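Malonyl CoA-acyl carrier protein transacylase (Clostridium perfringens, PDB 3PTW) probably catalyses the transfer of malonyl groups from coenzyme A to acyl carrier protein, the step that supplies malonyl units for fatty acid synthesis. Local coordinates at residues 133-138 against 186-191; 158-163 against 252-257; 291-296 against 306-311. All blocks are in the same frame, centred on the assembly; numbering follows the deposited sequence.

Contact 1 (133-138 against 186-191); sequences AVLRMT and GGRAIK
Leu-135 lies alongside Arg-188, the two side chains pointing the same way from the sheet, and its CD1 reaches 3.3 Å from NH2 of Arg-188, an oblique approach to the guanidinium. In both residues CG stands anti to the carbonyl carbon (chi1 -61° in Leu-135, -78° in Arg-188), which keeps the chains side by side. Arg-136, just beyond the strand, bends back toward Arg-188: its NH1 is 3.4 Å from CD of Arg-188, which sits at the edge of the Arg-136 guanidinium. At the other end of the same face, CB of Ala-133 meets CB of Ile-190 at 4.1 Å. The backbones beneath form an antiparallel pair. Ala-133 with Ile-190 and Leu-135 with Arg-188 are hydrogen-bonded pairs, and Val-134 with Ala-189 between them is a non-hydrogen-bonded one. The straightest bond runs from Leu-135 N to Arg-188 O (2.8 Å), whereas the return bond from Arg-188 N to Leu-135 O is longer at 3.3 Å. SD of Met-137 rests 3.8 Å from CA of Gly-187, the sulfur packing directly on the glycine backbone. Gly-186, with positive phi, closes a Schellman motif at the end of helix 172-184 and leads the chain into strand 188-191. That strand is an outermost one of the four-stranded antiparallel sheet, and 129-135 also pairs with strand 165-169. On the face of Val-134 and Ala-189, both side chains touch Ile-182 of helix 172-184, while Val-134 and Met-137 also meet Val-142 of helix 139-149.

Contact 2 (158-163 against 252-257); sequences ANYNSP and PVLFIN
Residues 158-163 and 252-256 travel in nearly the same direction, 20° apart end to end, and are joined by three backbone hydrogen bonds. Val-253 N gives a nearly straight bond to Ala-158 O (2.9 Å), although the donor stands well above the carbonyl plane. Tyr-160 N returns one to Val-253 O, making a single bridge between Asn-159 and Val-253. An inverse gamma turn centred on Leu-254 then starts helix 255-264, and Ile-256 N in its first turn binds Tyr-160 O at 2.8 Å. Strand 158-162 is itself irregular, with classic beta bulges at Ala-158/Asn-159 against Val-167 and at Asn-161/Ser-162 against Gln-165.

The Tyr-160 side chain runs alongside Pro-252 and Leu-254. CB of Pro-252 lies in the plane of its ring, at the edge, 3.9 Å from CE2 of Tyr-160, and CD1 of Leu-254 comes obliquely to CD2 of Tyr-160 at 3.8 Å. Ile-256 sends its two branches to different places: CG2 packs on Tyr-160 CB at 3.9 Å, while CD1, carried out by an extended chain (chi1 -177°, chi2 177°), reaches CD of Pro-163 at 4.1 Å. The Phe-255 ring presents its edge to Asn-161 O, with CD2 3.6 Å away, and the Asn-161 amide plane is steeply turned against that ring.

Three backbone bonds carry the polar part of the contact, and largely apolar side chains fill in around them, but Asn-161 OD1, 3.9 Å from Phe-255 CB, is buried without a polar partner. Val-253 also touches His-199 and the residues of a probable GxSxG nucleophile elbow, consistent with a place beside the acyltransferase active site.

Contact 3 (291-296 against 306-311); sequences TVLNVE and SKLREM
With CG anti to the backbone N (chi1 -179°) and a bend at chi2 (56°), Lys-307 lays its aliphatic chain across Leu-293 and Thr-291. Leu-293 is turned the other way at chi1, with CG anti to the carbonyl carbon, and both of its methyls meet the lysine. This is helix-on-sheet packing at the margin of the mixed sheet: strand 291-295 is an outermost strand, hydrogen-bonded along its inner side to strand 269-273, and helix 298-315 returns across it; the axes of 291-295 and 306-311 come within 10.6 Å, with 138° between their directions.

The side chains of Leu-293 and Lys-307 cross at about a right angle, CD1 of Leu-293 lying 3.8 Å from CG of Lys-307. The same CD1 reaches CD2 of Leu-308 more loosely, at 4.4 Å. Nearer the start of the strand, CG2 of Thr-291 meets CE of Lys-307 at 3.8 Å, and CE of Met-311 comes 4.0 Å from OG1 of Thr-291, the two side chains running in opposite senses. Further along the strand, Val-295 packs on Leu-301 and Thr-304 of the same helix.

The helix therefore rests on the strand through methyls and methylenes, and the lysine carries its amino group past them, where it has a long salt bridge within the helix to Glu-310. One water joins the two segments, accepting from Lys-307 NZ at 2.8 Å and hydrogen-bonded to Thr-291 OG1 at 2.9 Å.

From the N terminus, strand 129-135 opens contact 1, which closes at 186-191 after the chain has formed helix 139-149, the hairpin of strands 155-162 and 165-169, and helix 172-184. Contact 2 begins within that loop, at 158-163, and closes only at 252-257, so contacts 1 and 2 cross along the chain. Both reach the antiparallel sheet, near its two outermost strands, with centres 14 Å apart; contact 2 also ties it to the start of helix 255-264. Contact 3 follows in series, a short strand-to-helix return near the C terminus on the mixed sheet, its centre 25 Å from that of contact 2 and 32 Å from that of contact 1.

Contact 1 (133-138 against 186-191)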
# COMPACT_ATOMS: atom_id res chain seq x y z
N ALA A 133 -14.30 -7.19 4.77
CA ALA A 133 -14.46 -5.78 5.13
C ALA A 133 -15.43 -5.65 6.32
O ALA A 133 -16.49 -6.29 6.33
CB ALA A 133 -14.97 -4.96 3.93
N VAL A 134 -15.07 -4.85 7.31
CA VAL A 134 -15.89 -4.67 8.51
C VAL A 134 -16.23 -3.18 8.65
O VAL A 134 -15.33 -2.35 8.75
CB VAL A 134 -15.19 -5.20 9.79
CG1 VAL A 134 -16.02 -4.93 11.04
CG2 VAL A 134 -14.90 -6.70 9.67
N LEU A 135 -17.52 -2.86 8.65
CA LEU A 135 -17.97 -1.48 8.67
C LEU A 135 -18.63 -1.10 9.99
O LEU A 135 -19.27 -1.94 10.62
CB LEU A 135 -18.93 -1.20 7.50
CG LEU A 135 -18.43 -1.39 6.06
CD1 LEU A 135 -19.50 -0.91 5.10
CD2 LEU A 135 -17.16 -0.62 5.83
N ARG A 136 -18.44 0.15 10.40
CA ARG A 136 -19.14 0.75 11.55
C ARG A 136 -18.84 0.04 12.88
O ARG A 136 -19.73 -0.10 13.74
CB ARG A 136 -20.65 0.74 11.32
CG ARG A 136 -21.35 2.07 11.60
CD ARG A 136 -21.96 2.68 10.34
NE ARG A 136 -22.49 1.68 9.40
CZ ARG A 136 -23.51 0.86 9.65
NH1 ARG A 136 -23.91 0.00 8.71
NH2 ARG A 136 -24.12 0.87 10.83
N MET A 137 -17.60 -0.40 13.04
CA MET A 137 -17.15 -1.02 14.27
C MET A 137 -15.82 -0.40 14.65
O MET A 137 -14.96 -0.21 13.79
CB MET A 137 -16.93 -2.53 14.09
CG MET A 137 -18.04 -3.30 13.38
SD MET A 137 -19.00 -4.32 14.48
CE MET A 137 -17.73 -5.35 15.21
N THR A 138 -15.64 -0.12 15.94
CA THR A 138 -14.35 0.31 16.46
C THR A 138 -13.42 -0.91 16.52
O THR A 138 -13.90 -2.06 16.47
CB THR A 138 -14.47 0.94 17.87
OG1 THR A 138 -15.00 -0.03 18.78
CG2 THR A 138 -15.38 2.19 17.83
N GLY A 186 -24.80 -5.00 15.08
CA GLY A 186 -25.11 -3.75 14.39
C GLY A 186 -24.05 -3.24 13.44
O GLY A 186 -24.17 -2.13 12.90
N GLY A 187 -22.99 -4.02 13.25
CA GLY A 187 -22.01 -3.73 12.23
C GLY A 187 -22.38 -4.41 10.92
O GLY A 187 -23.39 -5.12 10.84
N ARG A 188 -21.56 -4.19 9.91
CA ARG A 188 -21.76 -4.81 8.60
C ARG A 188 -20.46 -5.47 8.20
O ARG A 188 -19.38 -4.96 8.50
CB ARG A 188 -22.12 -3.76 7.54
CG ARG A 188 -23.56 -3.28 7.56
CD ARG A 188 -23.83 -2.40 6.32
NE ARG A 188 -23.51 -3.14 5.10
CZ ARG A 188 -22.92 -2.62 4.03
NH1 ARG A 188 -22.66 -3.39 2.99
NH2 ARG A 188 -22.57 -1.34 4.00
N ALA A 189 -20.59 -6.60 7.52
CA ALA A 189 -19.44 -7.35 7.05
C ALA A 189 -19.63 -7.69 5.59
O ALA A 189 -20.70 -8.15 5.19
CB ALA A 189 -19.26 -8.60 7.88
N ILE A 190 -18.60 -7.45 4.79
CA ILE A 190 -18.63 -7.80 3.37
C ILE A 190 -17.49 -8.76 3.10
O ILE A 190 -16.34 -8.45 3.37
CB ILE A 190 -18.44 -6.57 2.43
CG1 ILE A 190 -19.27 -5.37 2.91
CG2 ILE A 190 -18.77 -6.95 0.96
CD1 ILE A 190 -18.86 -4.05 2.24
N LYS A 191 -17.81 -9.93 2.56
CA LYS A 191 -16.76 -10.84 2.11
C LYS A 191 -16.08 -10.23 0.89
O LYS A 191 -16.73 -9.97 -0.13
CB LYS A 191 -17.31 -12.23 1.81
CG LYS A 191 -16.22 -13.27 1.56
CD LYS A 191 -16.76 -14.49 0.83
CE LYS A 191 -15.61 -15.38 0.35
NZ LYS A 191 -16.09 -16.75 -0.01

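Contact 2 (158-163 against 252-257)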
# COMPACT_ATOMS: atom_id res chain seq x y z
N ALA A 158 -6.65 -7.44 10.00
CA ALA A 158 -5.78 -7.42 8.81
C ALA A 158 -5.46 -5.99 8.34
O ALA A 158 -4.32 -5.69 7.94
CB ALA A 158 -6.40 -8.26 7.66
N ASN A 159 -6.47 -5.12 8.38
CA ASN A 159 -6.31 -3.70 8.03
C ASN A 159 -7.10 -2.81 8.96
O ASN A 159 -8.20 -3.16 9.38
CB ASN A 159 -6.75 -3.44 6.59
CG ASN A 159 -6.05 -4.34 5.59
OD1 ASN A 159 -5.09 -3.94 4.97
ND2 ASN A 159 -6.53 -5.57 5.44
N TYR A 160 -6.52 -1.67 9.31
CA TYR A 160 -7.20 -0.61 10.06
C TYR A 160 -7.02 0.65 9.21
O TYR A 160 -6.00 1.31 9.27
CB TYR A 160 -6.64 -0.47 11.49
CG TYR A 160 -6.92 -1.71 12.31
CD1 TYR A 160 -8.11 -1.81 13.06
CD2 TYR A 160 -6.04 -2.80 12.29
CE1 TYR A 160 -8.39 -2.98 13.79
CE2 TYR A 160 -6.33 -3.96 13.02
CZ TYR A 160 -7.51 -4.03 13.77
OH TYR A 160 -7.80 -5.16 14.48
N ASN A 161 -8.02 0.93 8.39
CA ASN A 161 -7.86 1.91 7.32
C ASN A 161 -8.40 3.29 7.64
O ASN A 161 -7.82 4.29 7.20
CB ASN A 161 -8.45 1.37 6.02
CG ASN A 161 -7.71 0.12 5.52
OD1 ASN A 161 -6.50 -0.01 5.68
ND2 ASN A 161 -8.45 -0.79 4.92
N SER A 162 -9.51 3.35 8.39
CA SER A 162 -10.14 4.61 8.79
C SER A 162 -11.25 4.30 9.81
O SER A 162 -11.55 3.13 10.02
CB SER A 162 -10.70 5.34 7.55
OG SER A 162 -11.99 4.89 7.21
N PRO A 163 -11.85 5.33 10.46
CA PRO A 163 -12.93 5.07 11.45
C PRO A 163 -14.10 4.33 10.81
O PRO A 163 -14.63 4.78 9.80
CB PRO A 163 -13.39 6.48 11.87
CG PRO A 163 -12.33 7.43 11.39
CD PRO A 163 -11.69 6.77 10.19
N PRO A 252 -1.34 -6.98 11.19
CA PRO A 252 -2.25 -5.92 10.82
C PRO A 252 -1.55 -4.73 10.15
O PRO A 252 -0.47 -4.32 10.58
CB PRO A 252 -2.83 -5.47 12.18
CG PRO A 252 -2.79 -6.70 13.00
CD PRO A 252 -1.49 -7.35 12.62
N VAL A 253 -2.18 -4.18 9.12
CA VAL A 253 -1.77 -2.91 8.52
C VAL A 253 -2.42 -1.76 9.29
O VAL A 253 -3.61 -1.47 9.14
CB VAL A 253 -2.14 -2.83 7.02
CG1 VAL A 253 -1.70 -1.50 6.41
CG2 VAL A 253 -1.48 -3.99 6.28
N LEU A 254 -1.62 -1.11 10.14
CA LEU A 254 -2.11 0.01 10.93
C LEU A 254 -2.07 1.31 10.11
O LEU A 254 -1.42 2.28 10.51
CB LEU A 254 -1.29 0.13 12.22
CG LEU A 254 -1.67 -0.74 13.43
CD1 LEU A 254 -2.43 -1.99 13.08
CD2 LEU A 254 -0.48 -1.09 14.30
N PHE A 255 -2.76 1.32 8.96
CA PHE A 255 -2.80 2.52 8.10
C PHE A 255 -3.33 3.76 8.79
O PHE A 255 -2.78 4.86 8.60
CB PHE A 255 -3.59 2.30 6.81
CG PHE A 255 -3.50 3.48 5.84
CD1 PHE A 255 -2.35 3.69 5.07
CD2 PHE A 255 -4.57 4.37 5.70
CE1 PHE A 255 -2.26 4.77 4.18
CE2 PHE A 255 -4.49 5.45 4.80
CZ PHE A 255 -3.34 5.65 4.04
N ILE A 256 -4.41 3.61 9.56
CA ILE A 256 -4.98 4.77 10.26
C ILE A 256 -3.96 5.40 11.21
O ILE A 256 -3.82 6.63 11.25
CB ILE A 256 -6.35 4.48 10.97
CG1 ILE A 256 -6.91 5.76 11.61
CG2 ILE A 256 -6.23 3.38 12.02
CD1 ILE A 256 -8.28 5.63 12.26
N ASN A 257 -3.22 4.57 11.95
CA ASN A 257 -2.21 5.07 12.88
C ASN A 257 -1.08 5.81 12.13
O ASN A 257 -0.60 6.86 12.58
CB ASN A 257 -1.63 3.95 13.74
CG ASN A 257 -2.71 3.08 14.40
OD1 ASN A 257 -3.43 2.33 13.73
ND2 ASN A 257 -2.79 3.17 15.71

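Contact 3 (291-296 against 306-311)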
# COMPACT_ATOMS: atom_id res chain seq x y z
N THR A 291 -5.47 19.01 3.47
CA THR A 291 -5.61 18.98 2.04
C THR A 291 -5.20 17.60 1.51
O THR A 291 -4.16 17.04 1.89
CB THR A 291 -4.77 20.08 1.38
OG1 THR A 291 -5.13 21.35 1.96
CG2 THR A 291 -5.02 20.12 -0.11
N VAL A 292 -6.03 17.06 0.63
CA VAL A 292 -5.80 15.75 0.10
C VAL A 292 -5.81 15.87 -1.42
O VAL A 292 -6.76 16.40 -1.99
CB VAL A 292 -6.87 14.75 0.59
CG1 VAL A 292 -6.79 13.46 -0.19
CG2 VAL A 292 -6.71 14.48 2.08
N LEU A 293 -4.74 15.39 -2.05
CA LEU A 293 -4.60 15.41 -3.50
C LEU A 293 -4.10 14.07 -4.00
O LEU A 293 -3.70 13.21 -3.20
CB LEU A 293 -3.64 16.53 -3.94
CG LEU A 293 -3.93 17.95 -3.44
CD1 LEU A 293 -2.71 18.85 -3.65
CD2 LEU A 293 -5.18 18.55 -4.10
N ASN A 294 -4.14 13.87 -5.32
CA ASN A 294 -3.66 12.63 -5.91
C ASN A 294 -3.12 12.85 -7.32
O ASN A 294 -3.55 13.78 -8.02
CB ASN A 294 -4.75 11.54 -5.93
CG ASN A 294 -5.76 11.73 -7.06
OD1 ASN A 294 -6.72 12.48 -6.91
ND2 ASN A 294 -5.54 11.07 -8.20
N VAL A 295 -2.14 12.03 -7.70
CA VAL A 295 -1.65 12.01 -9.09
C VAL A 295 -1.61 10.57 -9.61
O VAL A 295 -0.93 9.72 -9.04
CB VAL A 295 -0.24 12.66 -9.27
CG1 VAL A 295 0.04 12.92 -10.74
CG2 VAL A 295 -0.10 13.98 -8.48
N GLU A 296 -2.36 10.32 -10.68
CA GLU A 296 -2.34 9.04 -11.41
C GLU A 296 -2.31 9.26 -12.93
O GLU A 296 -2.00 8.35 -13.68
CB GLU A 296 -3.54 8.15 -11.03
CG GLU A 296 -4.93 8.61 -11.52
CD GLU A 296 -6.08 7.68 -11.07
OE1 GLU A 296 -6.01 6.45 -11.33
OE2 GLU A 296 -7.05 8.17 -10.45
N SER A 306 -1.87 22.59 -9.76
CA SER A 306 -2.66 23.82 -9.63
C SER A 306 -2.88 24.19 -8.15
O SER A 306 -2.71 25.35 -7.76
CB SER A 306 -3.99 23.70 -10.37
OG SER A 306 -4.49 24.97 -10.69
N LYS A 307 -3.25 23.19 -7.35
CA LYS A 307 -3.40 23.39 -5.90
C LYS A 307 -2.06 23.77 -5.24
O LYS A 307 -2.01 24.69 -4.41
CB LYS A 307 -4.01 22.15 -5.23
CG LYS A 307 -4.22 22.30 -3.71
CD LYS A 307 -5.07 23.51 -3.36
CE LYS A 307 -5.51 23.47 -1.91
NZ LYS A 307 -6.28 24.68 -1.52
N LEU A 308 -0.99 23.09 -5.60
CA LEU A 308 0.32 23.40 -5.01
C LEU A 308 0.81 24.81 -5.34
O LEU A 308 1.46 25.45 -4.51
CB LEU A 308 1.38 22.35 -5.40
CG LEU A 308 1.17 20.95 -4.83
CD1 LEU A 308 2.20 19.96 -5.39
CD2 LEU A 308 1.19 20.95 -3.31
N ARG A 309 0.48 25.29 -6.54
CA ARG A 309 0.87 26.65 -6.95
C ARG A 309 0.09 27.77 -6.25
O ARG A 309 0.61 28.88 -6.08
CB ARG A 309 0.83 26.81 -8.48
CG ARG A 309 1.99 26.09 -9.19
CD ARG A 309 2.09 26.47 -10.67
NE ARG A 309 0.85 26.20 -11.38
CZ ARG A 309 0.60 25.11 -12.11
NH1 ARG A 309 1.52 24.16 -12.25
NH2 ARG A 309 -0.58 24.98 -12.70
N GLU A 310 -1.15 27.49 -5.84
CA GLU A 310 -1.89 28.40 -4.96
C GLU A 310 -1.09 28.60 -3.66
O GLU A 310 -0.74 29.72 -3.31
CB GLU A 310 -3.27 27.83 -4.62
CG GLU A 310 -4.34 27.98 -5.69
CD GLU A 310 -5.69 27.39 -5.26
OE1 GLU A 310 -6.28 26.61 -6.05
OE2 GLU A 310 -6.15 27.69 -4.14
N MET A 311 -0.81 27.48 -2.99
CA MET A 311 -0.15 27.44 -1.68
C MET A 311 1.26 28.03 -1.69
O MET A 311 1.69 28.61 -0.69
CB MET A 311 -0.10 25.99 -1.14
CG MET A 311 -1.42 25.22 -1.27
SD MET A 311 -1.41 23.52 -0.67
CE MET A 311 -2.11 23.73 0.98
O HOH W 1 -6.40 23.79 1.09